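Local structure of putative exported protein (Burkholderia pseudomallei, 4JGB) at residues A[110-121]-A[131-139]; A[166-177]-A[203-213]. The protein probably binds NAD(P) through a Rossmann-type domain and may act as an oxidoreductase on CH-NH donors, although its substrate is not established. All blocks are in the same frame, centred on the assembly; numbering follows the deposited sequence.

Contact 1: A[110-121]-A[131-139]; sequences TLEVAPGKQLVD and AVALAHRDA
Arg137, on helix 130-143, reaches back to the 110-121 segment and holds Gln118 OE1 side-on with two nitrogens. Arg137 NE donates to Gln118 OE1 at 2.9 Å with an N-H...O angle of 154°, while NH2 makes the longer second bond to the same oxygen. Both donors come from one face of the amide, well above its plane, whereas OE1 itself lies almost in the guanidinium plane; the two flat groups are turned 44° apart. Arg137 NH2 also forms a salt bridge with Asp121 OD2 at 2.6 Å, so this nitrogen serves two acceptors. Arg137 CG is anti to its own backbone N (chi1 165°), and a bend at chi3 then swings the guanidinium across Gln118, Val120 and Asp121.

The tightly packed part is the apolar one, where Thr110, Val120, Ala133 and His136 are all buried. Thr110 CG2 rests 3.6 Å from His136 CB and also near Arg137 N, and Thr110 OG1 is bonded instead to the Gly107 carbonyl. Val120 CG2 lies 3.7 Å from Ala133 CB. Toward solvent the contact is looser: Val120 CG2 comes only to 4.4 Å from exposed Leu134 CD2, and a water bridges Asp121 OD1, to which it donates at 2.7 Å, and Arg137 NH1.

With NE, NH1 and NH2 all engaged, the guanidinium is fixed in rotation, and its charge is probably balanced mainly by Asp121 at the exposed margin, with the neutral amide adding directional bonds.

Contact 2: A[166-177]-A[203-213]; sequences TGRFRTGAGRLI and RFIRQAATAAY
Gly172 O is gripped by two backbone donors, Thr210 N across the strands at 3.0 Å and Gly174 N from its own segment at 2.9 Å, the latter closing the inverse gamma turn centred on Ala173. Thr210 O receives Gly172 N in return, and the Arg170-Ala212 pair repeats this reciprocal bonding. Between them Thr171 and Ala211 form a non-hydrogen-bonded pair with CA atoms 4.3 Å apart. This alternation and an axis angle of 164° establish an antiparallel ladder.

Side chains add to the ladder. Arg170 meets the C-terminal carboxylate of Tyr213 side-on: Arg170 NE forms a salt bridge to Tyr213 OXT at 2.8 Å, and NH2 reaches O on a lone pair. Ile177 CG2 sits over the centre of this guanidinium, 3.4 Å above its plane. Farther along the strand, Arg203 NH1 donates nearly straight (174°) to Thr171 OG1, which lies in the guanidinium plane. Thr171 chi1, 53°, sets OG1 between the backbone N and carbonyl carbon, facing that donor. Phe204 CE1 packs 3.5 Å from Gly172 C.

Strand 170-172 is the outermost strand at its side of the mixed sheet, with 207-212 between it and 150-155, bonding to Phe153 on that side. Helix 188-201 packs against Phe169 and Ala211 through Ala194, and its Asp190 binds Tyr213 OH.

Overall arrangement
Contact 2 belongs to the main mixed sheet, where backbone bonds between strands 170-172 and 207-212 define the register and a single ion pair, to the chain's own C-terminal carboxylate, is added where the ladder ends at Tyr213. Contact 1 lies beside that sheet and has no backbone bond between its segments: the hairpin's last residue and the 3-10 turn that follows it, with Thr110 before it, meet helix 130-143 through side chains, with a buried apolar part and a charged, hydrated margin. Both are only partly buried, and no helix or strand is common to the two. They nevertheless meet directly: Glu112 probably exchanges backbone hydrogen bonds with Gly174 and Leu176, and Leu111 CD2 packs 3.4 Å from Thr210 OG1.

Contact 1: A[110-121]-A[131-139]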
loop_
_atom_site.group_PDB
_atom_site.type_symbol
_atom_site.label_atom_id
_atom_site.label_comp_id
_atom_site.label_asym_id
_atom_site.label_seq_id
_atom_site.Cartn_x
_atom_site.Cartn_y
_atom_site.Cartn_z
ATOM N N THR A 110 8.289 -9.689 -1.271
ATOM C CA THR A 110 7.960 -9.858 -2.697
ATOM C C THR A 110 8.948 -9.160 -3.643
ATOM O O THR A 110 8.839 -9.280 -4.874
ATOM C CB THR A 110 6.562 -9.285 -3.050
ATOM O OG1 THR A 110 6.593 -7.846 -3.016
ATOM C CG2 THR A 110 5.540 -9.732 -2.083
ATOM N N LEU A 111 9.885 -8.385 -3.098
ATOM C CA LEU A 111 10.719 -7.564 -3.972
ATOM C C LEU A 111 11.602 -8.505 -4.806
ATOM O O LEU A 111 12.172 -9.481 -4.295
ATOM C CB LEU A 111 11.552 -6.548 -3.179
ATOM C CG LEU A 111 10.805 -5.456 -2.380
ATOM C CD1 LEU A 111 11.800 -4.647 -1.565
ATOM C CD2 LEU A 111 10.007 -4.539 -3.310
ATOM N N GLU A 112 11.697 -8.222 -6.092
ATOM C CA GLU A 112 12.419 -9.096 -7.002
ATOM C C GLU A 112 13.919 -8.876 -6.897
ATOM O O GLU A 112 14.375 -7.747 -7.019
ATOM C CB GLU A 112 11.938 -8.821 -8.418
ATOM C CG GLU A 112 12.649 -9.639 -9.464
ATOM C CD GLU A 112 11.939 -9.558 -10.782
ATOM O OE1 GLU A 112 10.883 -10.182 -10.914
ATOM O OE2 GLU A 112 12.435 -8.840 -11.671
ATOM N N VAL A 113 14.695 -9.939 -6.672
ATOM C CA VAL A 113 16.158 -9.795 -6.561
ATOM C C VAL A 113 16.869 -10.171 -7.863
ATOM O O VAL A 113 18.000 -9.788 -8.069
ATOM C CB VAL A 113 16.766 -10.602 -5.378
ATOM C CG1 VAL A 113 16.226 -10.110 -4.044
ATOM C CG2 VAL A 113 16.525 -12.106 -5.530
ATOM N N ALA A 114 16.184 -10.936 -8.713
ATOM C CA ALA A 114 16.657 -11.415 -10.016
ATOM C C ALA A 114 15.388 -11.872 -10.730
ATOM O O ALA A 114 14.406 -12.176 -10.059
ATOM C CB ALA A 114 17.625 -12.589 -9.852
ATOM N N PRO A 115 15.391 -11.917 -12.081
ATOM C CA PRO A 115 14.252 -12.465 -12.840
ATOM C C PRO A 115 13.583 -13.650 -12.150
ATOM O O PRO A 115 14.225 -14.657 -11.928
ATOM C CB PRO A 115 14.921 -12.928 -14.137
ATOM C CG PRO A 115 15.944 -11.861 -14.361
ATOM C CD PRO A 115 16.429 -11.403 -13.002
ATOM N N GLY A 116 12.326 -13.499 -11.778
ATOM C CA GLY A 116 11.564 -14.590 -11.164
ATOM C C GLY A 116 11.971 -14.985 -9.755
ATOM O O GLY A 116 11.469 -15.998 -9.226
ATOM N N LYS A 117 12.859 -14.192 -9.145
ATOM C CA LYS A 117 13.395 -14.474 -7.785
ATOM C C LYS A 117 13.090 -13.345 -6.817
ATOM O O LYS A 117 13.501 -12.211 -7.047
ATOM C CB LYS A 117 14.903 -14.710 -7.811
ATOM C CG LYS A 117 15.283 -16.040 -8.406
ATOM C CD LYS A 117 16.785 -16.206 -8.555
ATOM C CE LYS A 117 17.074 -17.148 -9.711
ATOM N NZ LYS A 117 15.872 -17.990 -9.985
ATOM N N GLN A 118 12.375 -13.684 -5.746
ATOM C CA GLN A 118 11.952 -12.746 -4.728
ATOM C C GLN A 118 12.800 -12.810 -3.433
ATOM O O GLN A 118 13.369 -13.849 -3.097
ATOM C CB GLN A 118 10.496 -12.981 -4.390
ATOM C CG GLN A 118 9.532 -12.559 -5.516
ATOM C CD GLN A 118 8.065 -12.731 -5.138
ATOM O OE1 GLN A 118 7.738 -13.312 -4.085
ATOM N NE2 GLN A 118 7.161 -12.203 -5.990
ATOM N N LEU A 119 12.843 -11.684 -2.717
ATOM C CA LEU A 119 13.585 -11.581 -1.477
ATOM C C LEU A 119 13.257 -12.699 -0.452
ATOM O O LEU A 119 14.158 -13.245 0.196
ATOM C CB LEU A 119 13.367 -10.196 -0.841
ATOM C CG LEU A 119 14.190 -9.877 0.421
ATOM C CD1 LEU A 119 15.689 -9.955 0.206
ATOM C CD2 LEU A 119 13.769 -8.509 0.961
ATOM N N VAL A 120 11.969 -13.026 -0.310
ATOM C CA VAL A 120 11.548 -14.025 0.696
ATOM C C VAL A 120 12.286 -15.349 0.478
ATOM O O VAL A 120 12.547 -16.089 1.436
ATOM C CB VAL A 120 10.025 -14.272 0.662
ATOM C CG1 VAL A 120 9.589 -14.788 -0.714
ATOM C CG2 VAL A 120 9.602 -15.254 1.771
ATOM N N ASP A 121 12.668 -15.625 -0.774
ATOM C CA ASP A 121 13.314 -16.910 -1.062
ATOM C C ASP A 121 14.837 -16.875 -0.974
ATOM O O ASP A 121 15.466 -17.887 -1.281
ATOM C CB ASP A 121 12.862 -17.481 -2.408
ATOM C CG ASP A 121 11.406 -17.852 -2.397
ATOM O OD1 ASP A 121 10.956 -18.380 -1.344
ATOM O OD2 ASP A 121 10.700 -17.566 -3.394
ATOM N N ALA A 131 5.749 -15.889 6.461
ATOM C CA ALA A 131 4.319 -16.157 6.278
ATOM C C ALA A 131 3.635 -14.930 5.662
ATOM O O ALA A 131 2.906 -15.059 4.675
ATOM C CB ALA A 131 3.675 -16.526 7.611
ATOM N N VAL A 132 3.872 -13.745 6.219
ATOM C CA VAL A 132 3.322 -12.523 5.602
ATOM C C VAL A 132 3.919 -12.242 4.220
ATOM O O VAL A 132 3.221 -11.753 3.357
ATOM C CB VAL A 132 3.399 -11.237 6.473
ATOM C CG1 VAL A 132 2.762 -11.447 7.844
ATOM C CG2 VAL A 132 4.827 -10.702 6.583
ATOM N N ALA A 133 5.189 -12.565 3.997
ATOM C CA ALA A 133 5.760 -12.298 2.674
ATOM C C ALA A 133 5.066 -13.141 1.599
ATOM O O ALA A 133 4.781 -12.641 0.513
ATOM C CB ALA A 133 7.277 -12.536 2.668
ATOM N N LEU A 134 4.797 -14.410 1.943
ATOM C CA LEU A 134 4.065 -15.337 1.082
ATOM C C LEU A 134 2.641 -14.848 0.808
ATOM O O LEU A 134 2.184 -14.938 -0.312
ATOM C CB LEU A 134 3.976 -16.762 1.700
ATOM C CG LEU A 134 5.286 -17.503 1.955
ATOM C CD1 LEU A 134 5.067 -18.873 2.606
ATOM C CD2 LEU A 134 6.073 -17.611 0.668
ATOM N N ALA A 135 1.935 -14.423 1.849
ATOM C CA ALA A 135 0.601 -13.813 1.691
ATOM C C ALA A 135 0.655 -12.587 0.751
ATOM O O ALA A 135 -0.209 -12.444 -0.130
ATOM C CB ALA A 135 0.042 -13.418 3.046
ATOM N N HIS A 136 1.673 -11.719 0.896
ATOM C CA HIS A 136 1.791 -10.609 -0.066
ATOM C C HIS A 136 1.995 -11.116 -1.488
ATOM O O HIS A 136 1.391 -10.573 -2.425
ATOM C CB HIS A 136 2.905 -9.616 0.303
ATOM C CG HIS A 136 2.565 -8.783 1.483
ATOM N ND1 HIS A 136 1.506 -7.897 1.477
ATOM C CD2 HIS A 136 3.098 -8.730 2.719
ATOM C CE1 HIS A 136 1.423 -7.311 2.657
ATOM N NE2 HIS A 136 2.383 -7.797 3.427
ATOM N N ARG A 137 2.825 -12.154 -1.636
ATOM C CA ARG A 137 3.061 -12.753 -2.943
ATOM C C ARG A 137 1.773 -13.166 -3.625
ATOM O O ARG A 137 1.606 -12.892 -4.807
ATOM C CB ARG A 137 3.980 -13.965 -2.863
ATOM C CG ARG A 137 3.953 -14.819 -4.136
ATOM C CD ARG A 137 4.769 -16.098 -3.969
ATOM N NE ARG A 137 6.204 -15.801 -3.891
ATOM C CZ ARG A 137 7.133 -16.675 -3.510
ATOM N NH1 ARG A 137 6.788 -17.911 -3.161
ATOM N NH2 ARG A 137 8.407 -16.302 -3.454
ATOM N N ASP A 138 0.881 -13.821 -2.875
ATOM C CA ASP A 138 -0.432 -14.232 -3.400
ATOM C C ASP A 138 -1.381 -13.060 -3.678
ATOM O O ASP A 138 -2.112 -13.081 -4.652
ATOM C CB ASP A 138 -1.102 -15.203 -2.434
ATOM C CG ASP A 138 -0.331 -16.514 -2.278
ATOM O OD1 ASP A 138 0.598 -16.796 -3.100
ATOM O OD2 ASP A 138 -0.663 -17.244 -1.314
ATOM N N ALA A 139 -1.384 -12.058 -2.803
ATOM C CA ALA A 139 -2.111 -10.808 -3.039
ATOM C C ALA A 139 -1.671 -10.199 -4.375
ATOM O O ALA A 139 -2.503 -9.893 -5.231
ATOM C CB ALA A 139 -1.890 -9.827 -1.897
HETATM O O HOH W 1 8.619 -19.605 -1.904
#

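Contact 2: A[166-177]-A[203-213]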
loop_
_atom_site.group_PDB
_atom_site.type_symbol
_atom_site.label_atom_id
_atom_site.label_comp_id
_atom_site.label_asym_id
_atom_site.label_seq_id
_atom_site.Cartn_x
_atom_site.Cartn_y
_atom_site.Cartn_z
ATOM N N THR A 166 12.690 13.440 3.975
ATOM C CA THR A 166 13.683 14.131 3.122
ATOM C C THR A 166 13.154 14.425 1.717
ATOM O O THR A 166 13.612 15.373 1.039
ATOM C CB THR A 166 14.964 13.300 2.939
ATOM O OG1 THR A 166 14.693 12.210 2.054
ATOM C CG2 THR A 166 15.513 12.781 4.301
ATOM N N GLY A 167 12.242 13.562 1.257
ATOM C CA GLY A 167 11.707 13.652 -0.104
ATOM C C GLY A 167 12.714 13.187 -1.142
ATOM O O GLY A 167 12.502 13.400 -2.344
ATOM N N ARG A 168 13.798 12.555 -0.671
ATOM C CA ARG A 168 14.872 12.037 -1.523
ATOM C C ARG A 168 15.049 10.520 -1.341
ATOM O O ARG A 168 15.469 10.050 -0.288
ATOM C CB ARG A 168 16.193 12.780 -1.265
ATOM C CG ARG A 168 16.141 14.275 -1.613
ATOM C CD ARG A 168 17.469 15.009 -1.403
ATOM N NE ARG A 168 18.021 14.813 -0.056
ATOM C CZ ARG A 168 17.798 15.610 1.002
ATOM N NH1 ARG A 168 17.031 16.694 0.894
ATOM N NH2 ARG A 168 18.361 15.333 2.185
ATOM N N PHE A 169 14.724 9.777 -2.382
ATOM C CA PHE A 169 14.700 8.319 -2.330
ATOM C C PHE A 169 14.587 7.824 -3.768
ATOM O O PHE A 169 14.151 8.585 -4.689
ATOM C CB PHE A 169 13.501 7.813 -1.472
ATOM C CG PHE A 169 12.170 8.442 -1.850
ATOM C CD1 PHE A 169 11.442 7.955 -2.907
ATOM C CD2 PHE A 169 11.695 9.578 -1.168
ATOM C CE1 PHE A 169 10.238 8.561 -3.284
ATOM C CE2 PHE A 169 10.508 10.183 -1.539
ATOM C CZ PHE A 169 9.782 9.674 -2.605
ATOM N N ARG A 170 14.971 6.564 -3.983
ATOM C CA ARG A 170 14.799 5.927 -5.283
ATOM C C ARG A 170 13.485 5.145 -5.304
ATOM O O ARG A 170 13.007 4.690 -4.254
ATOM C CB ARG A 170 15.972 4.998 -5.580
ATOM C CG ARG A 170 17.310 5.757 -5.682
ATOM C CD ARG A 170 18.452 4.789 -5.942
ATOM N NE ARG A 170 18.913 4.079 -4.748
ATOM C CZ ARG A 170 19.783 3.074 -4.765
ATOM N NH1 ARG A 170 20.272 2.620 -5.924
ATOM N NH2 ARG A 170 20.158 2.512 -3.629
ATOM N N THR A 171 12.957 4.943 -6.513
ATOM C CA THR A 171 11.748 4.183 -6.766
ATOM C C THR A 171 11.956 3.333 -8.022
ATOM O O THR A 171 12.805 3.651 -8.857
ATOM C CB THR A 171 10.551 5.112 -7.064
ATOM O OG1 THR A 171 10.917 6.004 -8.117
ATOM C CG2 THR A 171 10.162 5.912 -5.838
ATOM N N GLY A 172 11.161 2.264 -8.144
ATOM C CA GLY A 172 11.215 1.332 -9.274
ATOM C C GLY A 172 10.079 0.321 -9.211
ATOM O O GLY A 172 9.331 0.270 -8.225
ATOM N N ALA A 173 9.939 -0.495 -10.250
ATOM C CA ALA A 173 8.753 -1.348 -10.373
ATOM C C ALA A 173 8.916 -2.677 -9.606
ATOM O O ALA A 173 9.012 -3.744 -10.199
ATOM C CB ALA A 173 8.433 -1.585 -11.854
ATOM N N GLY A 174 9.014 -2.589 -8.288
ATOM C CA GLY A 174 9.056 -3.769 -7.427
ATOM C C GLY A 174 10.290 -4.678 -7.380
ATOM O O GLY A 174 10.198 -5.834 -6.889
ATOM N N ARG A 175 11.427 -4.197 -7.880
ATOM C CA ARG A 175 12.709 -4.889 -7.667
ATOM C C ARG A 175 13.414 -4.355 -6.417
ATOM O O ARG A 175 13.182 -3.213 -6.015
ATOM C CB ARG A 175 13.595 -4.770 -8.926
ATOM C CG ARG A 175 12.928 -5.460 -10.114
ATOM C CD ARG A 175 13.304 -4.921 -11.490
ATOM N NE ARG A 175 12.693 -5.766 -12.532
ATOM C CZ ARG A 175 11.474 -5.603 -13.066
ATOM N NH1 ARG A 175 10.694 -4.587 -12.719
ATOM N NH2 ARG A 175 11.043 -6.453 -13.993
ATOM N N LEU A 176 14.242 -5.184 -5.791
ATOM C CA LEU A 176 15.004 -4.768 -4.615
ATOM C C LEU A 176 15.893 -3.576 -4.971
ATOM O O LEU A 176 16.509 -3.577 -6.026
ATOM C CB LEU A 176 15.931 -5.917 -4.151
ATOM C CG LEU A 176 16.631 -5.698 -2.799
ATOM C CD1 LEU A 176 15.612 -5.494 -1.698
ATOM C CD2 LEU A 176 17.556 -6.844 -2.441
ATOM N N ILE A 177 15.919 -2.573 -4.100
ATOM C CA ILE A 177 16.789 -1.392 -4.224
ATOM C C ILE A 177 17.677 -1.369 -2.968
ATOM O O ILE A 177 17.165 -1.274 -1.837
ATOM C CB ILE A 177 15.975 -0.069 -4.350
ATOM C CG1 ILE A 177 15.159 -0.051 -5.655
ATOM C CG2 ILE A 177 16.908 1.144 -4.285
ATOM C CD1 ILE A 177 14.009 0.937 -5.718
ATOM N N ARG A 203 2.864 6.210 -12.098
ATOM C CA ARG A 203 4.044 5.699 -12.784
ATOM C C ARG A 203 4.048 4.159 -12.843
ATOM O O ARG A 203 4.722 3.575 -13.700
ATOM C CB ARG A 203 5.346 6.223 -12.160
ATOM C CG ARG A 203 5.719 7.662 -12.539
ATOM C CD ARG A 203 6.868 8.169 -11.673
ATOM N NE ARG A 203 8.093 7.466 -12.012
ATOM C CZ ARG A 203 8.995 7.012 -11.151
ATOM N NH1 ARG A 203 8.864 7.205 -9.821
ATOM N NH2 ARG A 203 10.056 6.369 -11.633
ATOM N N PHE A 204 3.236 3.517 -12.002
ATOM C CA PHE A 204 3.324 2.070 -11.778
ATOM C C PHE A 204 1.936 1.443 -11.826
ATOM O O PHE A 204 1.538 0.754 -10.891
ATOM C CB PHE A 204 3.991 1.800 -10.403
ATOM C CG PHE A 204 5.396 2.351 -10.288
ATOM C CD1 PHE A 204 6.451 1.748 -10.981
ATOM C CD2 PHE A 204 5.669 3.455 -9.497
ATOM C CE1 PHE A 204 7.749 2.249 -10.904
ATOM C CE2 PHE A 204 6.967 3.966 -9.422
ATOM C CZ PHE A 204 8.012 3.360 -10.116
ATOM N N ILE A 205 1.195 1.734 -12.902
ATOM C CA ILE A 205 -0.175 1.245 -13.101
ATOM C C ILE A 205 -0.121 -0.233 -13.433
ATOM O O ILE A 205 0.616 -0.652 -14.329
ATOM C CB ILE A 205 -0.907 2.023 -14.234
ATOM C CG1 ILE A 205 -0.981 3.524 -13.895
ATOM C CG2 ILE A 205 -2.307 1.449 -14.527
ATOM C CD1 ILE A 205 -1.773 3.863 -12.652
ATOM N N ARG A 206 -0.882 -1.010 -12.673
ATOM C CA ARG A 206 -0.879 -2.464 -12.740
ATOM C C ARG A 206 0.514 -3.078 -12.582
ATOM O O ARG A 206 0.818 -4.085 -13.181
ATOM C CB ARG A 206 -1.615 -2.962 -13.998
ATOM C CG ARG A 206 -3.127 -2.796 -13.876
ATOM C CD ARG A 206 -3.842 -3.302 -15.130
ATOM N NE ARG A 206 -3.557 -2.435 -16.276
ATOM C CZ ARG A 206 -4.126 -1.252 -16.486
ATOM N NH1 ARG A 206 -5.005 -0.754 -15.610
ATOM N NH2 ARG A 206 -3.794 -0.534 -17.559
ATOM N N GLN A 207 1.345 -2.453 -11.745
ATOM C CA GLN A 207 2.704 -2.923 -11.505
ATOM C C GLN A 207 2.940 -2.912 -10.012
ATOM O O GLN A 207 2.258 -2.187 -9.261
ATOM C CB GLN A 207 3.742 -2.012 -12.207
ATOM C CG GLN A 207 3.669 -2.017 -13.737
ATOM C CD GLN A 207 4.699 -1.103 -14.419
ATOM O OE1 GLN A 207 5.215 -0.184 -13.817
ATOM N NE2 GLN A 207 4.984 -1.370 -15.706
ATOM N N ALA A 208 3.893 -3.732 -9.583
ATOM C CA ALA A 208 4.508 -3.567 -8.262
ATOM C C ALA A 208 5.340 -2.301 -8.325
ATOM O O ALA A 208 5.768 -1.867 -9.423
ATOM C CB ALA A 208 5.392 -4.775 -7.930
ATOM N N ALA A 209 5.564 -1.710 -7.153
ATOM C CA ALA A 209 6.302 -0.468 -7.005
ATOM C C ALA A 209 6.955 -0.532 -5.651
ATOM O O ALA A 209 6.393 -1.133 -4.735
ATOM C CB ALA A 209 5.323 0.709 -7.017
ATOM N N THR A 210 8.072 0.152 -5.490
ATOM C CA THR A 210 8.771 0.205 -4.201
ATOM C C THR A 210 9.653 1.457 -4.146
ATOM O O THR A 210 9.966 2.044 -5.198
ATOM C CB THR A 210 9.673 -1.027 -4.017
ATOM O OG1 THR A 210 9.975 -1.200 -2.639
ATOM C CG2 THR A 210 10.991 -0.896 -4.849
ATOM N N ALA A 211 10.049 1.845 -2.937
ATOM C CA ALA A 211 10.914 3.010 -2.701
ATOM C C ALA A 211 11.974 2.634 -1.661
ATOM O O ALA A 211 11.737 1.791 -0.781
ATOM C CB ALA A 211 10.102 4.205 -2.223
ATOM N N ALA A 212 13.159 3.213 -1.770
ATOM C CA ALA A 212 14.215 2.960 -0.778
ATOM C C ALA A 212 15.300 3.942 -1.053
ATOM O O ALA A 212 15.335 4.447 -2.159
ATOM C CB ALA A 212 14.756 1.530 -0.912
ATOM N N TYR A 213 16.177 4.229 -0.074
ATOM C CA TYR A 213 17.298 5.147 -0.352
ATOM C C TYR A 213 18.272 4.500 -1.337
ATOM O O TYR A 213 18.516 3.283 -1.254
ATOM C CB TYR A 213 18.002 5.625 0.929
ATOM C CG TYR A 213 17.000 6.274 1.827
ATOM C CD1 TYR A 213 16.352 7.457 1.433
ATOM C CD2 TYR A 213 16.641 5.690 3.033
ATOM C CE1 TYR A 213 15.385 8.037 2.220
ATOM C CE2 TYR A 213 15.685 6.266 3.840
ATOM C CZ TYR A 213 15.058 7.419 3.436
ATOM O OH TYR A 213 14.118 7.951 4.242
ATOM O OXT TYR A 213 18.820 5.173 -2.216
HETATM O O HOH W 2 12.507 5.352 -11.078
#